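Local coordinates for hypothetical 33.3 KDA protein IN ade3-ser2 intergenic region (Saccharomyces cerevisiae, PDB 1ODF) that is probably an ATP-dependent kinase of the GLYK family, with a substrate specificity that is not yet known, at residues 97-102 and 159-164; 206-211 and 268-273; 220-225 and 239-244; 261-266 and 283-288. All coordinates share one frame; numbering follows the deposited sequence.

Contact 1 of 4, residues 97-102 and 159-164; sequences GLPGTH and EGWFLG
Pro99 sets its CG over one face of the Phe162 ring: the atom stands 4.0 Å from the ring centroid and 15° off the normal, a CH-pi contact displaced somewhat toward the CD1 and CE1 rim. The CZ and CE2 edge of the same ring serves His102, whose CE1 comes to 4.0 Å from Phe162 CZ. The imidazole and the phenyl group meet obliquely, with their planes 44° apart. Phe162 reaches this place between Pro99 and His102 because its CG sits between the backbone N and the carbonyl carbon (chi1 67°). Phe162 CD2 lies over one face of the Trp161 indole. Leu98 CD1 comes obliquely to the six-membered part of that indole, 4.0 Å from Trp161 CH2. The indole NH turns to a bridging water, which accepts from Trp161 NE1 (2.8 Å) and donates to the carbonyl O of Gly97 (2.7 Å), satisfying two buried polar groups that are too far apart to bond directly. The facing loop is shaped by a type II turn from Leu98 to Thr101, in which Leu98 O accepts from both the N and the OG1 of Thr101. His102 is fixed at both ring nitrogens, by Tyr192 and Asp71. The contact thus joins the loop before helix 104-114 to the loop that follows strand 155-160, which lies between strands 65-69 and 32-37, with helix 182-195 packing on Pro99 and Phe162 through Val185, Leu189 and Tyr192, and Lys44 of helix 44-59, in the predicted ATP site, beside Trp161.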
loop_
_atom_site.group_PDB
_atom_site.type_symbol
_atom_site.label_atom_id
_atom_site.label_comp_id
_atom_site.label_asym_id
_atom_site.label_seq_id
_atom_site.Cartn_x
_atom_site.Cartn_y
_atom_site.Cartn_z
ATOM N N GLY A 97 9.366 -2.820 7.418
ATOM C CA GLY A 97 9.440 -1.693 6.510
ATOM C C GLY A 97 9.301 -1.977 5.024
ATOM O O GLY A 97 8.219 -1.847 4.455
ATOM N N LEU A 98 10.399 -2.368 4.393
ATOM C CA LEU A 98 10.416 -2.618 2.960
ATOM C C LEU A 98 9.774 -3.930 2.528
ATOM O O LEU A 98 9.495 -4.805 3.353
ATOM C CB LEU A 98 11.861 -2.595 2.443
ATOM C CG LEU A 98 12.661 -1.286 2.432
ATOM C CD1 LEU A 98 11.906 -0.240 1.615
ATOM C CD2 LEU A 98 12.898 -0.792 3.863
ATOM N N PRO A 99 9.530 -4.078 1.212
ATOM C CA PRO A 99 8.934 -5.306 0.691
ATOM C C PRO A 99 9.824 -6.458 1.172
ATOM O O PRO A 99 11.052 -6.375 1.086
ATOM C CB PRO A 99 9.023 -5.112 -0.816
ATOM C CG PRO A 99 8.879 -3.641 -0.970
ATOM C CD PRO A 99 9.755 -3.109 0.126
ATOM N N GLY A 100 9.208 -7.523 1.677
ATOM C CA GLY A 100 9.984 -8.643 2.173
ATOM C C GLY A 100 9.799 -8.758 3.673
ATOM O O GLY A 100 10.135 -9.777 4.272
ATOM N N THR A 101 9.254 -7.706 4.282
ATOM C CA THR A 101 9.014 -7.690 5.718
ATOM C C THR A 101 7.559 -8.013 6.049
ATOM O O THR A 101 7.107 -7.794 7.178
ATOM C CB THR A 101 9.375 -6.316 6.340
ATOM O OG1 THR A 101 8.549 -5.292 5.769
ATOM C CG2 THR A 101 10.845 -5.990 6.092
ATOM N N HIS A 102 6.825 -8.524 5.063
ATOM C CA HIS A 102 5.433 -8.895 5.279
ATOM C C HIS A 102 5.251 -10.411 5.223
ATOM O O HIS A 102 6.026 -11.121 4.587
ATOM C CB HIS A 102 4.516 -8.241 4.237
ATOM C CG HIS A 102 4.428 -6.755 4.360
ATOM N ND1 HIS A 102 5.296 -5.901 3.714
ATOM C CD2 HIS A 102 3.586 -5.970 5.074
ATOM C CE1 HIS A 102 4.989 -4.655 4.021
ATOM N NE2 HIS A 102 3.956 -4.669 4.846
ATOM N N GLU A 159 -4.384 -0.875 0.808
ATOM C CA GLU A 159 -3.570 0.317 0.600
ATOM C C GLU A 159 -2.151 0.175 1.133
ATOM O O GLU A 159 -1.923 -0.458 2.164
ATOM C CB GLU A 159 -4.238 1.528 1.252
ATOM C CG GLU A 159 -4.202 1.523 2.774
ATOM C CD GLU A 159 -2.905 2.091 3.350
ATOM O OE1 GLU A 159 -2.651 1.851 4.547
ATOM O OE2 GLU A 159 -2.145 2.779 2.624
ATOM N N GLY A 160 -1.210 0.778 0.408
ATOM C CA GLY A 160 0.194 0.750 0.779
ATOM C C GLY A 160 0.964 1.770 -0.048
ATOM O O GLY A 160 0.484 2.234 -1.089
ATOM N N TRP A 161 2.166 2.113 0.408
ATOM C CA TRP A 161 2.996 3.093 -0.286
ATOM C C TRP A 161 3.705 2.514 -1.512
ATOM O O TRP A 161 4.197 3.271 -2.348
ATOM C CB TRP A 161 4.041 3.701 0.674
ATOM C CG TRP A 161 5.028 2.703 1.178
ATOM C CD1 TRP A 161 4.892 1.891 2.270
ATOM C CD2 TRP A 161 6.249 2.318 0.543
ATOM N NE1 TRP A 161 5.954 1.015 2.347
ATOM C CE2 TRP A 161 6.799 1.254 1.295
ATOM C CE3 TRP A 161 6.932 2.762 -0.599
ATOM C CZ2 TRP A 161 7.993 0.629 0.942
ATOM C CZ3 TRP A 161 8.115 2.142 -0.945
ATOM C CH2 TRP A 161 8.634 1.085 -0.179
ATOM N N PHE A 162 3.757 1.186 -1.623
ATOM C CA PHE A 162 4.418 0.545 -2.761
ATOM C C PHE A 162 3.520 -0.385 -3.599
ATOM O O PHE A 162 4.014 -1.164 -4.418
ATOM C CB PHE A 162 5.646 -0.232 -2.276
ATOM C CG PHE A 162 5.312 -1.420 -1.411
ATOM C CD1 PHE A 162 5.172 -2.693 -1.971
ATOM C CD2 PHE A 162 5.138 -1.270 -0.038
ATOM C CE1 PHE A 162 4.866 -3.804 -1.174
ATOM C CE2 PHE A 162 4.829 -2.376 0.777
ATOM C CZ PHE A 162 4.693 -3.648 0.206
ATOM N N LEU A 163 2.212 -0.309 -3.402
ATOM C CA LEU A 163 1.309 -1.151 -4.165
ATOM C C LEU A 163 1.367 -0.772 -5.647
ATOM O O LEU A 163 1.232 0.401 -6.014
ATOM C CB LEU A 163 -0.123 -1.006 -3.650
ATOM C CG LEU A 163 -0.412 -1.340 -2.182
ATOM C CD1 LEU A 163 -1.920 -1.353 -1.957
ATOM C CD2 LEU A 163 0.181 -2.689 -1.820
ATOM N N GLY A 164 1.575 -1.771 -6.499
ATOM C CA GLY A 164 1.639 -1.497 -7.920
ATOM C C GLY A 164 3.052 -1.551 -8.474
ATOM O O GLY A 164 3.230 -1.715 -9.682
HETATM O O HOH W 1 5.646 -1.120 4.137
#

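Contact 2 of 4, residues 206-211 and 268-273; sequences GIVFTT and IATLTL
Leu271 O accepts the amide of Val208 at an N-to-O distance of 2.7 Å with an N-H...O angle of 175°, and Val208 O receives the amide of Leu273, also at 2.7 Å. Gly206 and Thr210 carry the pattern to either end, completing five backbone bonds between parallel strands that are twisted by 18°. Four of the five bonded carbonyls also take CA-H...O contacts, as from Thr272 CA to Val208 O at 3.3 Å. On one face side chains pair by register: Phe209 and Leu273 run side by side in the same direction, with Leu273 CD1 3.7 Å from Phe209 CE1, and Ile207 pairs more loosely with Leu271; Phe15 of helix 8-24 packs on these last two. On the other, Val208 is in register with Thr272, while its CG2 reaches diagonally to Thr270 CG2 at 3.9 Å. Thr270 CG2 is turned to Val208 because it lies anti to the Thr270 backbone N, while Thr270 OG1 bonds to the amide of Gly266. Phe259 and Val260 of helix 249-262 cover Val208. The helical crossover between these strands, in a parallel order 2-3-1-4-5, is consistent with a P-loop kinase fold, and Phe209 touches Ser42 of the predicted nucleotide-binding loop.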
loop_
_atom_site.group_PDB
_atom_site.type_symbol
_atom_site.label_atom_id
_atom_site.label_comp_id
_atom_site.label_asym_id
_atom_site.label_seq_id
_atom_site.Cartn_x
_atom_site.Cartn_y
_atom_site.Cartn_z
ATOM N N GLY A 206 -7.871 1.316 -9.450
ATOM C CA GLY A 206 -6.704 1.833 -8.773
ATOM C C GLY A 206 -6.722 3.324 -8.548
ATOM O O GLY A 206 -7.202 4.081 -9.389
ATOM N N ILE A 207 -6.204 3.734 -7.395
ATOM C CA ILE A 207 -6.109 5.141 -7.028
ATOM C C ILE A 207 -4.626 5.392 -6.801
ATOM O O ILE A 207 -4.034 4.873 -5.853
ATOM C CB ILE A 207 -6.843 5.461 -5.712
ATOM C CG1 ILE A 207 -8.240 4.809 -5.696
ATOM C CG2 ILE A 207 -6.892 6.990 -5.524
ATOM C CD1 ILE A 207 -9.193 5.360 -6.708
ATOM N N VAL A 208 -4.029 6.184 -7.679
ATOM C CA VAL A 208 -2.612 6.469 -7.587
ATOM C C VAL A 208 -2.323 7.922 -7.271
ATOM O O VAL A 208 -2.840 8.835 -7.927
ATOM C CB VAL A 208 -1.884 6.087 -8.902
ATOM C CG1 VAL A 208 -0.404 6.510 -8.831
ATOM C CG2 VAL A 208 -1.995 4.582 -9.134
ATOM N N PHE A 209 -1.494 8.115 -6.251
ATOM C CA PHE A 209 -1.074 9.437 -5.806
ATOM C C PHE A 209 0.393 9.604 -6.173
ATOM O O PHE A 209 1.230 8.773 -5.792
ATOM C CB PHE A 209 -1.166 9.563 -4.274
ATOM C CG PHE A 209 -2.550 9.849 -3.737
ATOM C CD1 PHE A 209 -3.689 9.334 -4.347
ATOM C CD2 PHE A 209 -2.703 10.608 -2.579
ATOM C CE1 PHE A 209 -4.957 9.573 -3.809
ATOM C CE2 PHE A 209 -3.962 10.851 -2.035
ATOM C CZ PHE A 209 -5.091 10.330 -2.652
ATOM N N THR A 210 0.709 10.650 -6.926
ATOM C CA THR A 210 2.099 10.931 -7.231
ATOM C C THR A 210 2.313 12.418 -6.902
ATOM O O THR A 210 1.351 13.142 -6.635
ATOM C CB THR A 210 2.463 10.630 -8.704
ATOM O OG1 THR A 210 3.890 10.557 -8.818
ATOM C CG2 THR A 210 1.941 11.715 -9.637
ATOM N N THR A 211 3.560 12.873 -6.897
ATOM C CA THR A 211 3.833 14.267 -6.568
ATOM C C THR A 211 4.833 14.879 -7.546
ATOM O O THR A 211 5.441 14.158 -8.335
ATOM C CB THR A 211 4.356 14.377 -5.108
ATOM O OG1 THR A 211 4.520 15.754 -4.754
ATOM C CG2 THR A 211 5.674 13.638 -4.950
ATOM N N ILE A 268 -9.196 -2.729 -14.200
ATOM C CA ILE A 268 -10.329 -2.191 -14.946
ATOM C C ILE A 268 -10.112 -0.727 -15.303
ATOM O O ILE A 268 -10.269 -0.334 -16.456
ATOM C CB ILE A 268 -11.621 -2.302 -14.145
ATOM C CG1 ILE A 268 -11.893 -3.773 -13.805
ATOM C CG2 ILE A 268 -12.759 -1.681 -14.933
ATOM C CD1 ILE A 268 -13.026 -3.982 -12.838
ATOM N N ALA A 269 -9.762 0.081 -14.309
ATOM C CA ALA A 269 -9.511 1.501 -14.532
ATOM C C ALA A 269 -8.616 2.020 -13.414
ATOM O O ALA A 269 -8.540 1.423 -12.332
ATOM C CB ALA A 269 -10.833 2.286 -14.571
ATOM N N THR A 270 -7.928 3.122 -13.687
ATOM C CA THR A 270 -7.037 3.725 -12.711
ATOM C C THR A 270 -7.139 5.242 -12.724
ATOM O O THR A 270 -7.181 5.876 -13.785
ATOM C CB THR A 270 -5.556 3.346 -12.963
ATOM O OG1 THR A 270 -5.385 1.927 -12.836
ATOM C CG2 THR A 270 -4.651 4.035 -11.940
ATOM N N LEU A 271 -7.202 5.813 -11.527
ATOM C CA LEU A 271 -7.252 7.253 -11.359
ATOM C C LEU A 271 -5.892 7.681 -10.816
ATOM O O LEU A 271 -5.457 7.184 -9.777
ATOM C CB LEU A 271 -8.346 7.650 -10.363
ATOM C CG LEU A 271 -8.294 9.096 -9.831
ATOM C CD1 LEU A 271 -8.599 10.068 -10.948
ATOM C CD2 LEU A 271 -9.304 9.272 -8.692
ATOM N N THR A 272 -5.214 8.580 -11.525
ATOM C CA THR A 272 -3.918 9.068 -11.064
ATOM C C THR A 272 -4.052 10.539 -10.672
ATOM O O THR A 272 -4.586 11.358 -11.426
ATOM C CB THR A 272 -2.805 8.924 -12.147
ATOM O OG1 THR A 272 -2.618 7.540 -12.482
ATOM C CG2 THR A 272 -1.486 9.482 -11.623
ATOM N N LEU A 273 -3.576 10.859 -9.474
ATOM C CA LEU A 273 -3.641 12.216 -8.953
ATOM C C LEU A 273 -2.250 12.744 -8.647
ATOM O O LEU A 273 -1.473 12.103 -7.927
ATOM C CB LEU A 273 -4.466 12.259 -7.666
ATOM C CG LEU A 273 -5.914 11.769 -7.643
ATOM C CD1 LEU A 273 -6.466 11.960 -6.244
ATOM C CD2 LEU A 273 -6.750 12.538 -8.644
#

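Contact 3 of 4, residues 220-225 and 239-244; sequences WRLQQE and EQVHAF
The Phe244 ring carries the Arg221 guanidinium over one face, in a cation-pi contact with Arg221 CZ 4.7 Å from the ring centroid and 25° off its normal. The two planes are steeply inclined, 69° apart, so the guanidinium does not lie flat on the ring but leads with NH2, the nitrogen nearest to it. At the guanidinium edge, in its plane, Glu225 OE1 lies 3.6 Å from Arg221 NH1, a salt bridge between residues one turn apart on the same helix. Below these polar ends Val241 fills the gap between the helices. Its CG1, anti to the backbone N, faces Arg221 CG at 3.8 Å and Leu222 CD2 at 4.1 Å; its other methyl, CG2, slides past Glu225 CG at 3.9 Å. An alanine here is likely to open a gap between the helices, leaving the aliphatic parts of Arg221, Leu222 and Glu225 without the methyls they pack on. Leu222 CD1 also reaches the His242 ring obliquely, 4.2 Å from CE1, while Tyr218 stacks on that imidazole. The axes of segments 220-225 and 239-244 approach to 9.9 Å at an angle of 134°, and Met236, in the turn between the helices, touches Arg221, Val241 and Phe244 and gives its amide to Glu225 OE2. The charge of Arg221 is probably balanced by the carboxylate and the aromatic face, while its chain is bedded on apolar carbon. Glu225 is paired with the arginine at one oxygen and hydrogen-bonded to the Met236 amide at the other, which would probably help keep it ionised although buried.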
loop_
_atom_site.group_PDB
_atom_site.type_symbol
_atom_site.label_atom_id
_atom_site.label_comp_id
_atom_site.label_asym_id
_atom_site.label_seq_id
_atom_site.Cartn_x
_atom_site.Cartn_y
_atom_site.Cartn_z
ATOM N N TRP A 220 7.500 15.873 4.376
ATOM C CA TRP A 220 6.312 15.373 5.054
ATOM C C TRP A 220 6.611 14.599 6.336
ATOM O O TRP A 220 5.863 14.690 7.306
ATOM C CB TRP A 220 5.495 14.498 4.106
ATOM C CG TRP A 220 4.990 15.221 2.893
ATOM C CD1 TRP A 220 4.672 16.546 2.802
ATOM C CD2 TRP A 220 4.672 14.645 1.619
ATOM N NE1 TRP A 220 4.170 16.830 1.555
ATOM C CE2 TRP A 220 4.158 15.682 0.809
ATOM C CE3 TRP A 220 4.768 13.353 1.086
ATOM C CZ2 TRP A 220 3.741 15.467 -0.508
ATOM C CZ3 TRP A 220 4.353 13.141 -0.226
ATOM C CH2 TRP A 220 3.846 14.195 -1.006
ATOM N N ARG A 221 7.696 13.835 6.351
ATOM C CA ARG A 221 8.021 13.081 7.554
ATOM C C ARG A 221 8.713 13.957 8.606
ATOM O O ARG A 221 8.597 13.700 9.806
ATOM C CB ARG A 221 8.891 11.868 7.222
ATOM C CG ARG A 221 9.073 10.929 8.413
ATOM C CD ARG A 221 7.717 10.548 9.022
ATOM N NE ARG A 221 7.855 9.998 10.369
ATOM C CZ ARG A 221 8.060 8.713 10.647
ATOM N NH1 ARG A 221 8.179 8.321 11.909
ATOM N NH2 ARG A 221 8.122 7.817 9.672
ATOM N N LEU A 222 9.429 14.985 8.157
ATOM C CA LEU A 222 10.103 15.900 9.074
ATOM C C LEU A 222 9.033 16.651 9.852
ATOM O O LEU A 222 9.174 16.896 11.053
ATOM C CB LEU A 222 10.977 16.899 8.307
ATOM C CG LEU A 222 12.363 16.409 7.872
ATOM C CD1 LEU A 222 12.888 17.268 6.728
ATOM C CD2 LEU A 222 13.314 16.436 9.063
ATOM N N GLN A 223 7.959 17.009 9.156
ATOM C CA GLN A 223 6.856 17.722 9.772
ATOM C C GLN A 223 6.220 16.845 10.840
ATOM O O GLN A 223 6.113 17.244 11.999
ATOM C CB GLN A 223 5.807 18.086 8.720
ATOM C CG GLN A 223 4.486 18.578 9.305
ATOM C CD GLN A 223 3.338 18.544 8.300
ATOM O OE1 GLN A 223 2.173 18.748 8.662
ATOM N NE2 GLN A 223 3.661 18.287 7.032
ATOM N N GLN A 224 5.809 15.647 10.435
ATOM C CA GLN A 224 5.161 14.694 11.330
ATOM C C GLN A 224 5.936 14.477 12.634
ATOM O O GLN A 224 5.362 14.509 13.724
ATOM C CB GLN A 224 4.977 13.354 10.608
ATOM C CG GLN A 224 4.113 12.350 11.355
ATOM C CD GLN A 224 3.992 11.012 10.633
ATOM O OE1 GLN A 224 4.959 10.253 10.520
ATOM N NE2 GLN A 224 2.795 10.717 10.139
ATOM N N GLU A 225 7.242 14.269 12.514
ATOM C CA GLU A 225 8.092 14.022 13.670
ATOM C C GLU A 225 8.258 15.240 14.590
ATOM O O GLU A 225 8.358 15.097 15.812
ATOM C CB GLU A 225 9.467 13.535 13.205
ATOM C CG GLU A 225 10.175 12.648 14.216
ATOM C CD GLU A 225 9.558 11.259 14.301
ATOM O OE1 GLU A 225 8.332 11.125 14.094
ATOM O OE2 GLU A 225 10.304 10.300 14.589
ATOM N N GLU A 239 18.356 14.044 11.484
ATOM C CA GLU A 239 19.328 13.140 10.888
ATOM C C GLU A 239 18.745 11.734 10.788
ATOM O O GLU A 239 18.925 11.043 9.782
ATOM C CB GLU A 239 20.615 13.117 11.726
ATOM C CG GLU A 239 21.708 12.182 11.201
ATOM C CD GLU A 239 23.048 12.378 11.907
ATOM O OE1 GLU A 239 23.085 12.315 13.154
ATOM O OE2 GLU A 239 24.069 12.589 11.216
ATOM N N GLN A 240 18.041 11.319 11.838
ATOM C CA GLN A 240 17.436 9.994 11.878
ATOM C C GLN A 240 16.265 9.910 10.918
ATOM O O GLN A 240 16.047 8.878 10.285
ATOM C CB GLN A 240 16.955 9.663 13.292
ATOM C CG GLN A 240 18.032 9.749 14.345
ATOM C CD GLN A 240 17.575 9.195 15.673
ATOM O OE1 GLN A 240 16.478 9.507 16.146
ATOM N NE2 GLN A 240 18.415 8.370 16.291
ATOM N N VAL A 241 15.503 10.996 10.826
ATOM C CA VAL A 241 14.362 11.024 9.925
ATOM C C VAL A 241 14.891 10.856 8.508
ATOM O O VAL A 241 14.271 10.190 7.682
ATOM C CB VAL A 241 13.570 12.345 10.050
ATOM C CG1 VAL A 241 12.495 12.424 8.978
ATOM C CG2 VAL A 241 12.925 12.420 11.420
ATOM N N HIS A 242 16.046 11.447 8.232
ATOM C CA HIS A 242 16.639 11.317 6.911
ATOM C C HIS A 242 17.073 9.883 6.694
ATOM O O HIS A 242 16.901 9.329 5.613
ATOM C CB HIS A 242 17.841 12.250 6.746
ATOM C CG HIS A 242 17.499 13.543 6.079
ATOM N ND1 HIS A 242 16.779 14.536 6.708
ATOM C CD2 HIS A 242 17.708 13.972 4.812
ATOM C CE1 HIS A 242 16.555 15.521 5.856
ATOM N NE2 HIS A 242 17.106 15.203 4.698
ATOM N N ALA A 243 17.634 9.287 7.737
ATOM C CA ALA A 243 18.096 7.913 7.667
ATOM C C ALA A 243 16.897 6.998 7.450
ATOM O O ALA A 243 16.980 6.007 6.721
ATOM C CB ALA A 243 18.830 7.538 8.960
ATOM N N PHE A 244 15.785 7.341 8.089
ATOM C CA PHE A 244 14.563 6.563 7.963
ATOM C C PHE A 244 14.072 6.594 6.521
ATOM O O PHE A 244 13.884 5.545 5.904
ATOM C CB PHE A 244 13.463 7.119 8.876
ATOM C CG PHE A 244 12.147 6.389 8.750
ATOM C CD1 PHE A 244 11.936 5.180 9.412
ATOM C CD2 PHE A 244 11.131 6.887 7.929
ATOM C CE1 PHE A 244 10.729 4.476 9.257
ATOM C CE2 PHE A 244 9.932 6.191 7.769
ATOM C CZ PHE A 244 9.732 4.982 8.436
#

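Contact 4 of 4, residues 261-266 and 283-288; sequences RSESLG and STKTRC
Glu263 leaves the end of helix 249-262 with positive phi (51°), and its CA lies 6.5 Å from that of Arg287 on the edge strand. The turn presents both its carbonyl and its side chain to the strand. Arg287 NH2 donates to Glu263 O at 3.0 Å, almost straight at 174°; the acceptor is in the guanidinium plane, but the donor stands well above the carbonyl plane. On the way the aliphatic part of Arg287 crosses Glu263 obliquely, with CD 3.5 Å from Glu263 CB. A leucine in its place would probably leave Glu263 O without this donor and the turn after the helix less firmly tied to the strand. The Glu263 carboxylate meets Lys285 instead: NZ bonds to OE1 at 3.0 Å, on its syn side, and more weakly to OE2. A bend at the last torsion of Lys285 (chi4 -63°) turns the ammonium in to the two carboxylate oxygens of Glu263, whose chain the lysine crosses at about a right angle. This is a surface contact away from the predicted ATP site. It fastens the C-terminal end of helix 249-262 to strand 281-287, passing over strand 269-275, where Glu263 also rests on Thr272.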
loop_
_atom_site.group_PDB
_atom_site.type_symbol
_atom_site.label_atom_id
_atom_site.label_comp_id
_atom_site.label_asym_id
_atom_site.label_seq_id
_atom_site.Cartn_x
_atom_site.Cartn_y
_atom_site.Cartn_z
ATOM N N ARG A 261 3.500 5.950 -14.526
ATOM C CA ARG A 261 3.327 6.218 -15.954
ATOM C C ARG A 261 2.490 5.151 -16.652
ATOM O O ARG A 261 1.726 5.455 -17.562
ATOM C CB ARG A 261 4.706 6.339 -16.629
ATOM C CG ARG A 261 4.717 7.148 -17.934
ATOM C CD ARG A 261 6.143 7.332 -18.467
ATOM N NE ARG A 261 6.992 8.112 -17.556
ATOM C CZ ARG A 261 6.933 9.437 -17.415
ATOM N NH1 ARG A 261 6.068 10.150 -18.130
ATOM N NH2 ARG A 261 7.730 10.049 -16.549
ATOM N N SER A 262 2.630 3.906 -16.209
ATOM C CA SER A 262 1.901 2.781 -16.783
ATOM C C SER A 262 0.389 2.874 -16.580
ATOM O O SER A 262 -0.378 2.319 -17.366
ATOM C CB SER A 262 2.394 1.471 -16.174
ATOM O OG SER A 262 1.776 1.241 -14.914
ATOM N N GLU A 263 -0.039 3.556 -15.520
ATOM C CA GLU A 263 -1.462 3.713 -15.236
ATOM C C GLU A 263 -2.192 2.367 -15.252
ATOM O O GLU A 263 -3.219 2.206 -15.925
ATOM C CB GLU A 263 -2.104 4.634 -16.270
ATOM C CG GLU A 263 -1.661 6.078 -16.201
ATOM C CD GLU A 263 -2.374 6.927 -17.233
ATOM O OE1 GLU A 263 -1.979 6.896 -18.418
ATOM O OE2 GLU A 263 -3.348 7.616 -16.868
ATOM N N SER A 264 -1.676 1.398 -14.515
ATOM C CA SER A 264 -2.327 0.107 -14.521
ATOM C C SER A 264 -2.388 -0.595 -13.174
ATOM O O SER A 264 -2.425 -1.822 -13.121
ATOM C CB SER A 264 -1.666 -0.808 -15.556
ATOM O OG SER A 264 -0.337 -1.106 -15.189
ATOM N N LEU A 265 -2.377 0.175 -12.090
ATOM C CA LEU A 265 -2.492 -0.419 -10.765
ATOM C C LEU A 265 -3.835 -1.160 -10.771
ATOM O O LEU A 265 -3.960 -2.256 -10.232
ATOM C CB LEU A 265 -2.489 0.664 -9.679
ATOM C CG LEU A 265 -2.850 0.188 -8.266
ATOM C CD1 LEU A 265 -1.859 -0.874 -7.799
ATOM C CD2 LEU A 265 -2.869 1.374 -7.311
ATOM N N GLY A 266 -4.833 -0.542 -11.401
ATOM C CA GLY A 266 -6.147 -1.151 -11.497
ATOM C C GLY A 266 -6.289 -1.899 -12.813
ATOM O O GLY A 266 -5.886 -1.391 -13.868
ATOM N N SER A 283 -2.869 18.019 -11.180
ATOM C CA SER A 283 -3.298 17.287 -12.372
ATOM C C SER A 283 -3.989 15.968 -12.042
ATOM O O SER A 283 -3.716 15.331 -11.017
ATOM C CB SER A 283 -2.118 17.013 -13.318
ATOM O OG SER A 283 -1.514 15.757 -13.054
ATOM N N THR A 284 -4.881 15.565 -12.939
ATOM C CA THR A 284 -5.638 14.339 -12.789
ATOM C C THR A 284 -5.739 13.601 -14.115
ATOM O O THR A 284 -5.729 14.218 -15.180
ATOM C CB THR A 284 -7.050 14.652 -12.262
ATOM O OG1 THR A 284 -6.975 14.921 -10.856
ATOM C CG2 THR A 284 -7.989 13.498 -12.499
ATOM N N LYS A 285 -5.822 12.276 -14.041
ATOM C CA LYS A 285 -5.952 11.453 -15.233
ATOM C C LYS A 285 -6.610 10.105 -14.910
ATOM O O LYS A 285 -6.256 9.426 -13.937
ATOM C CB LYS A 285 -4.580 11.232 -15.875
ATOM C CG LYS A 285 -4.630 10.699 -17.300
ATOM C CD LYS A 285 -3.243 10.702 -17.935
ATOM C CE LYS A 285 -3.290 10.297 -19.416
ATOM N NZ LYS A 285 -3.780 8.897 -19.627
ATOM N N THR A 286 -7.585 9.736 -15.732
ATOM C CA THR A 286 -8.296 8.481 -15.567
ATOM C C THR A 286 -8.088 7.608 -16.786
ATOM O O THR A 286 -8.495 7.961 -17.890
ATOM C CB THR A 286 -9.798 8.708 -15.379
ATOM O OG1 THR A 286 -10.020 9.331 -14.112
ATOM C CG2 THR A 286 -10.553 7.382 -15.423
ATOM N N ARG A 287 -7.441 6.469 -16.581
ATOM C CA ARG A 287 -7.199 5.543 -17.669
ATOM C C ARG A 287 -8.095 4.328 -17.497
ATOM O O ARG A 287 -8.068 3.668 -16.459
ATOM C CB ARG A 287 -5.738 5.086 -17.682
ATOM C CG ARG A 287 -5.394 4.239 -18.901
ATOM C CD ARG A 287 -4.331 3.199 -18.597
ATOM N NE ARG A 287 -4.119 2.302 -19.733
ATOM C CZ ARG A 287 -3.504 1.122 -19.662
ATOM N NH1 ARG A 287 -3.361 0.383 -20.757
ATOM N NH2 ARG A 287 -3.042 0.672 -18.502
ATOM N N CYS A 288 -8.906 4.042 -18.509
ATOM C CA CYS A 288 -9.780 2.877 -18.458
ATOM C C CYS A 288 -9.278 1.864 -19.484
ATOM O O CYS A 288 -9.640 1.927 -20.660
ATOM C CB CYS A 288 -11.219 3.264 -18.769
ATOM S SG CYS A 288 -12.326 1.858 -18.645
#

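Overall arrangement
Following the chain, contact 1 closes first, bringing the loop at 97-102 to the end of strand 155-160 and closing a loop that contains the small antiparallel sheet. Strand 204-211 then opens contact 2, and within its long excursion to strand 269-275 lies contact 3, a local pairing of helices 216-232 and 238-246 about 26 Å away between centres. Contact 4 begins inside that same excursion, at the end of helix 249-262, but ends beyond it on strand 281-287, so contacts 2 and 4 cross. Their centres are about 5 Å apart, and strands 269-275 and 281-287 are neighbours in the main sheet. Contact 1 reaches this sheet too, and Gly164 packs on Leu265 of contact 4.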